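Local atomic coordinates of carboxypeptidase 1 (Deinococcus radiodurans str. R1, PDB entry 5GIV), a protein that probably removes amino acids one at a time from the C-terminus of peptides, with broad specificity, as a zinc-dependent carboxypeptidase of the M32 family. Residues Arg99-Phe108 with Leu141-Glu151. Numbering follows the deposited sequence.
Sequences RIPAEFVREF and LSLQAASYFPE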
loop_
_atom_site.group_PDB
_atom_site.type_symbol
_atom_site.label_atom_id
_atom_site.label_comp_id
_atom_site.label_asym_id
_atom_site.label_seq_id
_atom_site.Cartn_x
_atom_site.Cartn_y
_atom_site.Cartn_z
ATOM N N ARG A 99 19.603 -19.493 16.198
ATOM C CA ARG A 99 20.559 -19.301 17.281
ATOM C C ARG A 99 19.953 -18.458 18.393
ATOM O O ARG A 99 20.225 -18.684 19.577
ATOM C CB ARG A 99 21.829 -18.639 16.747
ATOM C CG ARG A 99 22.948 -18.536 17.772
ATOM C CD ARG A 99 23.712 -19.857 17.869
ATOM N NE ARG A 99 24.456 -20.114 16.636
ATOM C CZ ARG A 99 25.688 -19.672 16.394
ATOM N NH1 ARG A 99 26.338 -18.954 17.299
ATOM N NH2 ARG A 99 26.274 -19.945 15.238
ATOM N N ILE A 100 19.157 -17.458 18.032
ATOM C CA ILE A 100 18.601 -16.514 18.995
ATOM C C ILE A 100 17.223 -17.019 19.409
ATOM O O ILE A 100 16.362 -17.212 18.535
ATOM C CB ILE A 100 18.521 -15.096 18.415
ATOM C CG1 ILE A 100 19.894 -14.676 17.882
ATOM C CG2 ILE A 100 18.004 -14.112 19.468
ATOM C CD1 ILE A 100 19.895 -13.330 17.198
ATOM N N PRO A 101 16.978 -17.238 20.698
ATOM C CA PRO A 101 15.669 -17.738 21.136
ATOM C C PRO A 101 14.535 -16.820 20.706
ATOM O O PRO A 101 14.662 -15.592 20.737
ATOM C CB PRO A 101 15.801 -17.780 22.666
ATOM C CG PRO A 101 17.262 -17.835 22.931
ATOM C CD PRO A 101 17.916 -17.065 21.821
ATOM N N ALA A 102 13.411 -17.432 20.313
ATOM C CA ALA A 102 12.246 -16.659 19.886
ATOM C C ALA A 102 11.773 -15.709 20.983
ATOM O O ALA A 102 11.325 -14.591 20.696
ATOM C CB ALA A 102 11.113 -17.594 19.470
ATOM N N GLU A 103 11.858 -16.132 22.245
ATOM C CA GLU A 103 11.511 -15.234 23.341
ATOM C C GLU A 103 12.309 -13.940 23.255
ATOM O O GLU A 103 11.756 -12.839 23.345
ATOM C CB GLU A 103 11.763 -15.922 24.683
ATOM C CG GLU A 103 10.514 -16.120 25.509
ATOM C CD GLU A 103 9.621 -14.891 25.516
ATOM O OE1 GLU A 103 8.683 -14.826 24.683
ATOM O OE2 GLU A 103 9.867 -13.981 26.344
ATOM N N PHE A 104 13.623 -14.066 23.077
ATOM C CA PHE A 104 14.495 -12.899 23.019
ATOM C C PHE A 104 14.194 -12.040 21.797
ATOM O O PHE A 104 14.294 -10.812 21.856
ATOM C CB PHE A 104 15.956 -13.337 23.015
ATOM C CG PHE A 104 16.920 -12.199 23.042
ATOM C CD1 PHE A 104 17.325 -11.657 24.252
ATOM C CD2 PHE A 104 17.418 -11.665 21.871
ATOM C CE1 PHE A 104 18.213 -10.612 24.294
ATOM C CE2 PHE A 104 18.302 -10.615 21.906
ATOM C CZ PHE A 104 18.701 -10.086 23.118
ATOM N N VAL A 105 13.861 -12.666 20.668
ATOM C CA VAL A 105 13.518 -11.895 19.477
ATOM C C VAL A 105 12.352 -10.965 19.773
ATOM O O VAL A 105 12.374 -9.779 19.429
ATOM C CB VAL A 105 13.192 -12.838 18.305
ATOM C CG1 VAL A 105 12.745 -12.037 17.076
ATOM C CG2 VAL A 105 14.378 -13.738 17.996
ATOM N N ARG A 106 11.321 -11.492 20.442
ATOM C CA ARG A 106 10.131 -10.701 20.744
ATOM C C ARG A 106 10.417 -9.613 21.769
ATOM O O ARG A 106 9.935 -8.483 21.630
ATOM C CB ARG A 106 9.005 -11.620 21.223
ATOM C CG ARG A 106 8.352 -12.434 20.103
ATOM C CD ARG A 106 7.138 -13.196 20.611
ATOM N NE ARG A 106 7.530 -14.208 21.588
ATOM C CZ ARG A 106 7.827 -15.467 21.280
ATOM N NH1 ARG A 106 7.760 -15.880 20.018
ATOM N NH2 ARG A 106 8.183 -16.314 22.239
ATOM N N GLU A 107 11.186 -9.931 22.810
ATOM C CA GLU A 107 11.492 -8.925 23.823
ATOM C C GLU A 107 12.251 -7.753 23.211
ATOM O O GLU A 107 11.900 -6.588 23.427
ATOM C CB GLU A 107 12.284 -9.553 24.974
ATOM C CG GLU A 107 12.571 -8.577 26.108
ATOM C CD GLU A 107 13.651 -9.056 27.066
ATOM O OE1 GLU A 107 14.311 -10.077 26.771
ATOM O OE2 GLU A 107 13.833 -8.411 28.126
ATOM N N PHE A 108 13.305 -8.045 22.447
ATOM C CA PHE A 108 14.080 -6.992 21.798
ATOM C C PHE A 108 13.209 -6.194 20.829
ATOM O O PHE A 108 13.252 -4.957 20.804
ATOM C CB PHE A 108 15.281 -7.615 21.075
ATOM C CG PHE A 108 16.455 -6.685 20.918
ATOM C CD1 PHE A 108 16.316 -5.324 21.096
ATOM C CD2 PHE A 108 17.706 -7.184 20.603
ATOM C CE1 PHE A 108 17.402 -4.479 20.955
ATOM C CE2 PHE A 108 18.794 -6.340 20.459
ATOM C CZ PHE A 108 18.638 -4.988 20.636
ATOM N N LEU A 141 20.524 -5.390 25.968
ATOM C CA LEU A 141 20.016 -6.357 25.000
ATOM C C LEU A 141 20.948 -6.511 23.793
ATOM O O LEU A 141 21.044 -7.603 23.225
ATOM C CB LEU A 141 18.618 -5.952 24.537
ATOM C CG LEU A 141 17.519 -5.968 25.600
ATOM C CD1 LEU A 141 16.216 -5.384 25.051
ATOM C CD2 LEU A 141 17.302 -7.389 26.129
ATOM N N SER A 142 21.615 -5.436 23.362
ATOM C CA SER A 142 22.563 -5.573 22.255
ATOM C C SER A 142 23.713 -6.500 22.631
ATOM O O SER A 142 24.110 -7.367 21.843
ATOM C CB SER A 142 23.109 -4.204 21.829
ATOM O OG SER A 142 22.077 -3.375 21.327
ATOM N N LEU A 143 24.247 -6.347 23.842
ATOM C CA LEU A 143 25.308 -7.241 24.289
ATOM C C LEU A 143 24.799 -8.669 24.427
ATOM O O LEU A 143 25.498 -9.627 24.060
ATOM C CB LEU A 143 25.872 -6.737 25.611
ATOM C CG LEU A 143 26.690 -5.460 25.497
ATOM C CD1 LEU A 143 26.951 -4.910 26.879
ATOM C CD2 LEU A 143 28.005 -5.723 24.745
ATOM N N GLN A 144 23.577 -8.828 24.934
ATOM C CA GLN A 144 23.003 -10.159 25.071
ATOM C C GLN A 144 22.804 -10.822 23.713
ATOM O O GLN A 144 23.124 -12.006 23.536
ATOM C CB GLN A 144 21.675 -10.079 25.820
ATOM C CG GLN A 144 21.074 -11.432 26.087
ATOM C CD GLN A 144 19.913 -11.368 27.044
ATOM O OE1 GLN A 144 19.735 -10.373 27.762
ATOM N NE2 GLN A 144 19.133 -12.447 27.092
ATOM N N ALA A 145 22.280 -10.076 22.738
ATOM C CA ALA A 145 22.088 -10.650 21.412
ATOM C C ALA A 145 23.413 -11.123 20.835
ATOM O O ALA A 145 23.501 -12.223 20.280
ATOM C CB ALA A 145 21.430 -9.632 20.483
ATOM N N ALA A 146 24.461 -10.317 20.978
ATOM C CA ALA A 146 25.758 -10.716 20.455
ATOM C C ALA A 146 26.302 -11.938 21.178
ATOM O O ALA A 146 27.040 -12.729 20.580
ATOM C CB ALA A 146 26.743 -9.551 20.558
ATOM N N SER A 147 25.944 -12.121 22.452
ATOM C CA SER A 147 26.477 -13.251 23.204
ATOM C C SER A 147 25.960 -14.588 22.689
ATOM O O SER A 147 26.573 -15.619 22.973
ATOM C CB SER A 147 26.165 -13.101 24.696
ATOM O OG SER A 147 24.788 -13.273 24.959
ATOM N N TYR A 148 24.855 -14.601 21.940
ATOM C CA TYR A 148 24.417 -15.836 21.303
ATOM C C TYR A 148 25.327 -16.261 20.160
ATOM O O TYR A 148 25.122 -17.345 19.602
ATOM C CB TYR A 148 22.989 -15.705 20.774
ATOM C CG TYR A 148 21.949 -15.588 21.853
ATOM C CD1 TYR A 148 21.659 -16.663 22.686
ATOM C CD2 TYR A 148 21.247 -14.404 22.039
ATOM C CE1 TYR A 148 20.705 -16.555 23.681
ATOM C CE2 TYR A 148 20.290 -14.288 23.027
ATOM C CZ TYR A 148 20.024 -15.362 23.843
ATOM O OH TYR A 148 19.072 -15.243 24.823
ATOM N N PHE A 149 26.310 -15.440 19.797
ATOM C CA PHE A 149 27.257 -15.744 18.723
ATOM C C PHE A 149 28.673 -15.613 19.267
ATOM O O PHE A 149 29.411 -14.679 18.922
ATOM C CB PHE A 149 27.010 -14.837 17.516
ATOM C CG PHE A 149 25.655 -15.040 16.897
ATOM C CD1 PHE A 149 24.528 -14.436 17.443
ATOM C CD2 PHE A 149 25.501 -15.853 15.784
ATOM C CE1 PHE A 149 23.274 -14.637 16.890
ATOM C CE2 PHE A 149 24.252 -16.052 15.219
ATOM C CZ PHE A 149 23.139 -15.443 15.772
ATOM N N PRO A 150 29.081 -16.541 20.141
ATOM C CA PRO A 150 30.419 -16.453 20.747
ATOM C C PRO A 150 31.558 -16.575 19.754
ATOM O O PRO A 150 32.695 -16.246 20.116
ATOM C CB PRO A 150 30.428 -17.619 21.740
ATOM C CG PRO A 150 29.441 -18.583 21.180
ATOM C CD PRO A 150 28.364 -17.759 20.555
ATOM N N GLU A 151 31.311 -17.021 18.519
ATOM C CA GLU A 151 32.394 -17.017 17.538
ATOM C C GLU A 151 32.952 -15.624 17.291
ATOM O O GLU A 151 34.029 -15.506 16.705
ATOM C CB GLU A 151 31.931 -17.644 16.225
ATOM C CG GLU A 151 30.628 -17.088 15.707
ATOM C CD GLU A 151 29.454 -17.808 16.328
ATOM O OE1 GLU A 151 28.603 -18.349 15.590
ATOM O OE2 GLU A 151 29.408 -17.852 17.575
#
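Arg99 forms a salt bridge with Glu151 end-on, NH1 and NH2 both donating to the single oxygen OE1, at 2.9 and 2.8 Å; guanidinium and carboxylate planes lie 24° apart, close to coplanar. NH1 also donates to the backbone O of Tyr148 (3.1 Å), which it reaches in the carbonyl plane, on a lone pair, while NE forms a salt bridge with Glu95. The arginine chain, bent at chi2 and chi3, passes over one face of the Phe149 ring, its CG 3.9 Å from the centroid in a CH-pi contact. A methionine in place of Arg99 would probably leave the Glu151 carboxylate without its countercharge and the Tyr148 carbonyl without the NH1 donor. Ile100 CG1 approaches the same ring at its edge, and Tyr158 stacks on it. Segments 102-108 and 141-147 belong to two nearly antiparallel helices of this largely helical M32 fold, away from the zinc site. Between their axes, 11.4 Å apart, Phe104 lies with its CG anti to the backbone N (chi1 -176°), which carries the ring across to the partner helix. Tyr148 turns its edge to one face of Phe104 in a T-shaped pair, planes at 69°, and receives Pro101 CD over its own face, 3.6 Å from the centroid. Leu141 O sits at the Phe104 edge, 3.4 Å from CZ, and Leu141 CB lies almost centrally over the Phe108 ring.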